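Local atomic coordinates of flagellar brake protein YcgR (Klebsiella pneumoniae, PDB entry 5KEC), a protein that binds cyclic di-GMP through a PilZ domain and probably acts as a transcriptional activator of type 3 fimbriae genes in biofilm formation. Residues I142-P154 / E200-R212. Residues are numbered along the deposited sequence; the frame is centred on the assembly and turned at random.
Sequences ISDGGCALMTKTP and ESYYQISCQFKFR
In the PilZ beta-barrel of this c-di-GMP receptor, strands 146-151 and 199-210 pair antiparallel, with Gly146 facing Gln208, Ala148 facing Ser206 and Met150 facing Gln204. Seven backbone hydrogen bonds run from Phe209 N to Gly145 O at one end and Tyr203 N to Thr151 O at the other. Ser143, Gly146, Gln204, Ser206 and Cys207 all belong to c-di-GMP sites seen in this protein, though no ligand is bound in this apo model.

At the start of strand 146-151, Phe209 lays a ring face on the backbone: Gly146 CA sits 3.7 Å from the Phe209 ring centroid in a CH-pi contact. Ile142 CG1 and Ser143 O meet the ring edge, and Cys147 SG comes obliquely to 3.6 Å from Phe209 CE2. Beyond the last bridge, Pro154 CG lies over one face of the Tyr203 ring, 3.5 Å from the Tyr203 centroid, in a CH-pi contact, the two side chains crossing at about a right angle. Lys152 runs alongside Tyr202, then bends at chi3 (69°) and chi4 (55°). The bends set Lys152 NZ over one face of the Tyr202 ring, a cation-pi contact at 4.0 Å from the centroid. Lys152 NZ also forms a salt bridge with Glu200 OE1 at 3.0 Å. A water joins Lys152 O to Ser201 O.

Strand 134-142 pairs with 146-151, and 177-193 with 199-210; Phe137 meets Leu149 and Ile205, while helix 214-234 packs against Ile142 and Phe211.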
ATOM      1  N   ILE B 142       4.799  -0.153  11.407  1.00 25.86           N
ATOM      2  CA  ILE B 142       5.354   0.538  10.259  1.00 29.23           C
ATOM      3  C   ILE B 142       5.656  -0.433   9.121  1.00 33.09           C
ATOM      4  O   ILE B 142       6.097  -1.563   9.348  1.00 39.88           O
ATOM      5  CB  ILE B 142       6.632   1.317  10.668  1.00 36.50           C
ATOM      6  CG1 ILE B 142       7.100   2.244   9.551  1.00 41.07           C
ATOM      7  CG2 ILE B 142       7.739   0.359  11.087  1.00 36.10           C
ATOM      8  CD1 ILE B 142       8.299   3.080   9.940  1.00 45.71           C
ATOM      9  N   SER B 143       5.374   0.004   7.901  1.00 35.24           N
ATOM     10  CA  SER B 143       5.789  -0.717   6.708  1.00 33.95           C
ATOM     11  C   SER B 143       6.560   0.290   5.874  1.00 35.04           C
ATOM     12  O   SER B 143       6.910   1.359   6.374  1.00 31.52           O
ATOM     13  CB  SER B 143       4.581  -1.252   5.941  1.00 32.86           C
ATOM     14  OG  SER B 143       3.779  -0.196   5.444  1.00 25.53           O
ATOM     15  N   ASP B 144       6.838  -0.033   4.619  1.00 35.85           N
ATOM     16  CA  ASP B 144       7.551   0.910   3.765  1.00 42.76           C
ATOM     17  C   ASP B 144       6.573   1.857   3.085  1.00 38.57           C
ATOM     18  O   ASP B 144       6.977   2.797   2.403  1.00 39.71           O
ATOM     19  CB  ASP B 144       8.425   0.182   2.739  1.00 48.55           C
ATOM     20  CG  ASP B 144       7.650  -0.818   1.921  1.00 62.17           C
ATOM     21  OD1 ASP B 144       8.259  -1.817   1.481  1.00 70.77           O
ATOM     22  OD2 ASP B 144       6.436  -0.607   1.716  1.00 64.48           O
ATOM     23  N   GLY B 145       5.283   1.615   3.293  1.00 28.88           N
ATOM     24  CA  GLY B 145       4.258   2.433   2.674  1.00 33.02           C
ATOM     25  C   GLY B 145       3.452   3.244   3.670  1.00 36.70           C
ATOM     26  O   GLY B 145       2.758   4.191   3.296  1.00 29.63           O
ATOM     27  N   GLY B 146       3.532   2.875   4.942  1.00 31.04           N
ATOM     28  CA  GLY B 146       2.795   3.602   5.957  1.00 34.09           C
ATOM     29  C   GLY B 146       3.079   3.172   7.381  1.00 35.88           C
ATOM     30  O   GLY B 146       4.046   2.459   7.659  1.00 31.25           O
ATOM     31  N   CYS B 147       2.223   3.617   8.290  1.00 28.95           N
ATOM     32  CA  CYS B 147       2.404   3.343   9.704  1.00 26.77           C
ATOM     33  C   CYS B 147       1.100   3.570  10.436  1.00 29.07           C
ATOM     34  O   CYS B 147       0.208   4.259   9.937  1.00 29.45           O
ATOM     35  CB  CYS B 147       3.478   4.260  10.286  1.00 35.61           C
ATOM     36  SG  CYS B 147       3.026   6.009  10.217  1.00 43.77           S
ATOM     37  N   ALA B 148       0.992   2.974  11.617  1.00 27.17           N
ATOM     38  CA  ALA B 148      -0.128   3.228  12.508  1.00 19.98           C
ATOM     39  C   ALA B 148       0.349   4.127  13.633  1.00 24.50           C
ATOM     40  O   ALA B 148       1.360   3.844  14.280  1.00 21.98           O
ATOM     41  CB  ALA B 148      -0.682   1.919  13.073  1.00 24.44           C
ATOM     42  N   LEU B 149      -0.378   5.215  13.853  1.00 21.21           N
ATOM     43  CA  LEU B 149      -0.051   6.162  14.908  1.00 27.05           C
ATOM     44  C   LEU B 149      -1.094   6.013  15.985  1.00 26.96           C
ATOM     45  O   LEU B 149      -2.257   5.732  15.691  1.00 30.86           O
ATOM     46  CB  LEU B 149      -0.058   7.589  14.362  1.00 16.38           C
ATOM     47  CG  LEU B 149       0.771   7.795  13.095  1.00 25.51           C
ATOM     48  CD1 LEU B 149       0.505   9.162  12.478  1.00 33.13           C
ATOM     49  CD2 LEU B 149       2.259   7.606  13.385  1.00 29.79           C
ATOM     50  N   MET B 150      -0.688   6.191  17.235  1.00 19.14           N
ATOM     51  CA  MET B 150      -1.605   6.009  18.342  1.00 18.30           C
ATOM     52  C   MET B 150      -1.547   7.163  19.330  1.00 20.94           C
ATOM     53  O   MET B 150      -0.479   7.707  19.617  1.00 21.27           O
ATOM     54  CB  MET B 150      -1.311   4.683  19.047  1.00 26.16           C
ATOM     55  CG  MET B 150      -2.198   4.390  20.239  1.00 26.02           C
ATOM     56  SD  MET B 150      -2.148   2.635  20.683  1.00 42.44           S
ATOM     57  CE  MET B 150      -2.915   1.919  19.228  1.00 35.65           C
ATOM     58  N   THR B 151      -2.713   7.540  19.840  1.00 21.24           N
ATOM     59  CA  THR B 151      -2.805   8.568  20.862  1.00 21.45           C
ATOM     60  C   THR B 151      -4.109   8.405  21.628  1.00 17.37           C
ATOM     61  O   THR B 151      -5.078   7.852  21.110  1.00 24.77           O
ATOM     62  CB  THR B 151      -2.750   9.982  20.249  1.00 19.78           C
ATOM     63  OG1 THR B 151      -2.849  10.950  21.295  1.00 25.37           O
ATOM     64  CG2 THR B 151      -3.901  10.190  19.275  1.00 21.49           C
ATOM     65  N   LYS B 152      -4.140   8.893  22.860  1.00 23.84           N
ATOM     66  CA  LYS B 152      -5.368   8.853  23.643  1.00 27.29           C
ATOM     67  C   LYS B 152      -6.154  10.149  23.482  1.00 30.76           C
ATOM     68  O   LYS B 152      -7.324  10.230  23.868  1.00 34.18           O
ATOM     69  CB  LYS B 152      -5.059   8.563  25.115  1.00 22.55           C
ATOM     70  CG  LYS B 152      -4.321   7.244  25.316  1.00 30.61           C
ATOM     71  CD  LYS B 152      -3.834   7.059  26.749  1.00 43.48           C
ATOM     72  CE  LYS B 152      -4.990   6.848  27.703  1.00 51.11           C
ATOM     73  NZ  LYS B 152      -5.853   5.717  27.270  1.00 61.57           N
ATOM     74  N   THR B 153      -5.514  11.154  22.892  1.00 27.56           N
ATOM     75  CA  THR B 153      -6.134  12.468  22.735  1.00 22.86           C
ATOM     76  C   THR B 153      -6.010  13.002  21.310  1.00 29.82           C
ATOM     77  O   THR B 153      -5.329  13.996  21.068  1.00 32.03           O
ATOM     78  CB  THR B 153      -5.517  13.497  23.698  1.00 34.43           C
ATOM     79  OG1 THR B 153      -4.090  13.490  23.558  1.00 42.49           O
ATOM     80  CG2 THR B 153      -5.875  13.167  25.138  1.00 38.53           C
ATOM     81  N   PRO B 154      -6.674  12.338  20.357  1.00 30.96           N
ATOM     82  CA  PRO B 154      -6.609  12.801  18.968  1.00 31.88           C
ATOM     83  C   PRO B 154      -7.406  14.088  18.751  1.00 35.89           C
ATOM     84  O   PRO B 154      -8.395  14.335  19.450  1.00 27.46           O
ATOM     85  CB  PRO B 154      -7.258  11.656  18.192  1.00 27.38           C
ATOM     86  CG  PRO B 154      -8.213  11.036  19.176  1.00 26.90           C
ATOM     87  CD  PRO B 154      -7.513  11.136  20.510  1.00 23.08           C
ATOM     88  N   GLU B 200      -9.337   1.566  29.159  1.00 42.41           N
ATOM     89  CA  GLU B 200      -8.512   2.521  28.420  1.00 45.43           C
ATOM     90  C   GLU B 200      -8.804   2.459  26.927  1.00 31.50           C
ATOM     91  O   GLU B 200      -8.807   1.383  26.332  1.00 28.49           O
ATOM     92  CB  GLU B 200      -7.024   2.238  28.652  1.00 55.09           C
ATOM     93  CG  GLU B 200      -6.507   2.630  30.026  1.00 63.82           C
ATOM     94  CD  GLU B 200      -6.256   4.120  30.152  1.00 73.57           C
ATOM     95  OE1 GLU B 200      -5.106   4.548  29.924  1.00 76.07           O
ATOM     96  OE2 GLU B 200      -7.208   4.862  30.478  1.00 80.00           O
ATOM     97  N   SER B 201      -9.044   3.616  26.323  1.00 24.57           N
ATOM     98  CA  SER B 201      -9.262   3.681  24.883  1.00 27.07           C
ATOM     99  C   SER B 201      -8.104   4.376  24.163  1.00 29.98           C
ATOM    100  O   SER B 201      -7.665   5.457  24.555  1.00 30.61           O
ATOM    101  CB  SER B 201     -10.586   4.379  24.559  1.00 38.21           C
ATOM    102  OG  SER B 201     -11.680   3.666  25.107  1.00 42.33           O
ATOM    103  N   TYR B 202      -7.621   3.737  23.106  1.00 20.88           N
ATOM    104  CA  TYR B 202      -6.524   4.266  22.313  1.00 26.11           C
ATOM    105  C   TYR B 202      -7.002   4.467  20.892  1.00 30.12           C
ATOM    106  O   TYR B 202      -7.689   3.609  20.337  1.00 30.55           O
ATOM    107  CB  TYR B 202      -5.339   3.304  22.336  1.00 24.20           C
ATOM    108  CG  TYR B 202      -4.886   2.962  23.732  1.00 35.07           C
ATOM    109  CD1 TYR B 202      -3.877   3.686  24.352  1.00 39.31           C
ATOM    110  CD2 TYR B 202      -5.482   1.926  24.443  1.00 37.03           C
ATOM    111  CE1 TYR B 202      -3.466   3.384  25.635  1.00 45.15           C
ATOM    112  CE2 TYR B 202      -5.078   1.613  25.724  1.00 43.40           C
ATOM    113  CZ  TYR B 202      -4.068   2.344  26.316  1.00 49.67           C
ATOM    114  OH  TYR B 202      -3.661   2.037  27.594  1.00 48.88           O
ATOM    115  N   TYR B 203      -6.644   5.600  20.301  1.00 21.60           N
ATOM    116  CA  TYR B 203      -7.000   5.854  18.918  1.00 25.31           C
ATOM    117  C   TYR B 203      -5.848   5.468  17.999  1.00 29.57           C
ATOM    118  O   TYR B 203      -4.712   5.910  18.188  1.00 29.27           O
ATOM    119  CB  TYR B 203      -7.382   7.322  18.719  1.00 21.18           C
ATOM    120  CG  TYR B 203      -8.630   7.718  19.463  1.00 19.35           C
ATOM    121  CD1 TYR B 203      -9.858   7.746  18.822  1.00 27.72           C
ATOM    122  CD2 TYR B 203      -8.585   8.045  20.811  1.00 26.75           C
ATOM    123  CE1 TYR B 203     -11.009   8.099  19.501  1.00 29.19           C
ATOM    124  CE2 TYR B 203      -9.732   8.403  21.497  1.00 32.36           C
ATOM    125  CZ  TYR B 203     -10.939   8.424  20.836  1.00 31.00           C
ATOM    126  OH  TYR B 203     -12.087   8.776  21.510  1.00 37.01           O
ATOM    127  N   GLN B 204      -6.146   4.623  17.019  1.00 28.37           N
ATOM    128  CA  GLN B 204      -5.155   4.204  16.045  1.00 24.98           C
ATOM    129  C   GLN B 204      -5.459   4.841  14.699  1.00 30.98           C
ATOM    130  O   GLN B 204      -6.514   4.605  14.112  1.00 29.96           O
ATOM    131  CB  GLN B 204      -5.122   2.681  15.917  1.00 29.50           C
ATOM    132  CG  GLN B 204      -4.179   2.181  14.830  1.00 26.67           C
ATOM    133  CD  GLN B 204      -4.071   0.672  14.794  1.00 35.21           C
ATOM    134  OE1 GLN B 204      -3.400   0.071  15.626  1.00 33.48           O
ATOM    135  NE2 GLN B 204      -4.738   0.050  13.822  1.00 36.48           N
ATOM    136  N   ILE B 205      -4.535   5.674  14.228  1.00 19.60           N
ATOM    137  CA  ILE B 205      -4.682   6.321  12.937  1.00 29.66           C
ATOM    138  C   ILE B 205      -3.717   5.693  11.950  1.00 29.72           C
ATOM    139  O   ILE B 205      -2.501   5.755  12.131  1.00 25.11           O
ATOM    140  CB  ILE B 205      -4.437   7.839  13.026  1.00 31.92           C
ATOM    141  CG1 ILE B 205      -5.421   8.475  14.012  1.00 32.70           C
ATOM    142  CG2 ILE B 205      -4.576   8.478  11.658  1.00 31.83           C
ATOM    143  CD1 ILE B 205      -4.842   8.731  15.379  1.00 25.20           C
ATOM    144  N   SER B 206      -4.271   5.057  10.921  1.00 24.52           N
ATOM    145  CA  SER B 206      -3.461   4.400   9.910  1.00 24.89           C
ATOM    146  C   SER B 206      -3.174   5.397   8.816  1.00 31.33           C
ATOM    147  O   SER B 206      -4.083   6.056   8.310  1.00 32.53           O
ATOM    148  CB  SER B 206      -4.175   3.170   9.343  1.00 32.85           C
ATOM    149  OG  SER B 206      -4.294   2.170  10.339  1.00 43.41           O
ATOM    150  N   CYS B 207      -1.903   5.518   8.460  1.00 25.36           N
ATOM    151  CA  CYS B 207      -1.487   6.545   7.518  1.00 27.98           C
ATOM    152  C   CYS B 207      -0.693   5.975   6.361  1.00 26.81           C
ATOM    153  O   CYS B 207      -0.079   4.914   6.467  1.00 33.85           O
ATOM    154  CB  CYS B 207      -0.667   7.612   8.241  1.00 29.36           C
ATOM    155  SG  CYS B 207      -1.633   8.555   9.453  1.00 41.86           S
ATOM    156  N   GLN B 208      -0.723   6.690   5.247  1.00 34.77           N
ATOM    157  CA  GLN B 208       0.080   6.338   4.098  1.00 38.22           C
ATOM    158  C   GLN B 208       1.185   7.379   3.996  1.00 34.83           C
ATOM    159  O   GLN B 208       0.925   8.575   4.101  1.00 34.64           O
ATOM    160  CB  GLN B 208      -0.786   6.344   2.841  1.00 45.54           C
ATOM    161  CG  GLN B 208      -0.127   5.747   1.617  1.00 56.21           C
ATOM    162  CD  GLN B 208      -1.004   5.859   0.387  1.00 65.77           C
ATOM    163  OE1 GLN B 208      -0.848   6.778  -0.418  1.00 68.87           O
ATOM    164  NE2 GLN B 208      -1.939   4.923   0.239  1.00 63.55           N
ATOM    165  N   PHE B 209       2.421   6.917   3.826  1.00 31.36           N
ATOM    166  CA  PHE B 209       3.557   7.815   3.646  1.00 27.62           C
ATOM    167  C   PHE B 209       3.490   8.520   2.298  1.00 32.33           C
ATOM    168  O   PHE B 209       3.271   7.882   1.268  1.00 32.67           O
ATOM    169  CB  PHE B 209       4.872   7.032   3.717  1.00 27.62           C
ATOM    170  CG  PHE B 209       5.211   6.523   5.084  1.00 31.83           C
ATOM    171  CD1 PHE B 209       5.831   5.294   5.240  1.00 29.43           C
ATOM    172  CD2 PHE B 209       4.933   7.277   6.210  1.00 35.74           C
ATOM    173  CE1 PHE B 209       6.158   4.822   6.497  1.00 30.46           C
ATOM    174  CE2 PHE B 209       5.255   6.810   7.470  1.00 35.35           C
ATOM    175  CZ  PHE B 209       5.868   5.584   7.614  1.00 33.98           C
ATOM    176  N   LYS B 210       3.676   9.838   2.305  1.00 34.29           N
ATOM    177  CA  LYS B 210       3.968  10.570   1.075  1.00 36.14           C
ATOM    178  C   LYS B 210       5.406  11.074   1.157  1.00 40.37           C
ATOM    179  O   LYS B 210       5.654  12.191   1.618  1.00 37.03           O
ATOM    180  CB  LYS B 210       3.005  11.746   0.870  1.00 33.78           C
ATOM    181  CG  LYS B 210       1.584  11.355   0.503  1.00 47.80           C
ATOM    182  CD  LYS B 210       1.526  10.575  -0.807  1.00 69.99           C
ATOM    183  CE  LYS B 210       0.113  10.064  -1.087  1.00 75.79           C
ATOM    184  NZ  LYS B 210       0.016   9.297  -2.362  1.00 76.28           N
ATOM    185  N   PHE B 211       6.351  10.245   0.723  1.00 36.81           N
ATOM    186  CA  PHE B 211       7.768  10.574   0.855  1.00 37.31           C
ATOM    187  C   PHE B 211       8.184  11.793   0.034  1.00 45.11           C
ATOM    188  O   PHE B 211       7.638  12.053  -1.038  1.00 43.42           O
ATOM    189  CB  PHE B 211       8.642   9.379   0.478  1.00 35.53           C
ATOM    190  CG  PHE B 211       8.581   8.249   1.463  1.00 38.77           C
ATOM    191  CD1 PHE B 211       9.322   8.292   2.633  1.00 34.26           C
ATOM    192  CD2 PHE B 211       7.787   7.137   1.215  1.00 42.55           C
ATOM    193  CE1 PHE B 211       9.273   7.250   3.541  1.00 41.73           C
ATOM    194  CE2 PHE B 211       7.729   6.092   2.116  1.00 35.79           C
ATOM    195  CZ  PHE B 211       8.472   6.146   3.283  1.00 42.03           C
ATOM    196  N   ARG B 212       9.168  12.528   0.547  1.00 43.07           N
ATOM    197  CA  ARG B 212       9.683  13.705  -0.139  1.00 45.61           C
ATOM    198  C   ARG B 212      10.875  13.354  -1.022  1.00 40.35           C
ATOM    199  O   ARG B 212      11.131  14.023  -2.018  1.00 50.44           O
ATOM    200  CB  ARG B 212      10.061  14.793   0.867  1.00 42.96           C
ATOM    201  CG  ARG B 212       8.887  15.306   1.672  1.00 40.32           C
ATOM    202  CD  ARG B 212       9.288  16.476   2.547  1.00 53.20           C
ATOM    203  NE  ARG B 212       8.121  17.114   3.147  1.00 62.18           N
ATOM    204  CZ  ARG B 212       8.172  18.198   3.912  1.00 58.78           C
ATOM    205  NH1 ARG B 212       9.337  18.776   4.173  1.00 46.68           N
ATOM    206  NH2 ARG B 212       7.053  18.703   4.412  1.00 59.10           N
TER
HETATM  207  O   HOH W   1       3.131   5.316   0.696  1.00 44.97           O
HETATM  208  O   HOH W   2      -8.647   7.970  25.044  1.00 33.28           O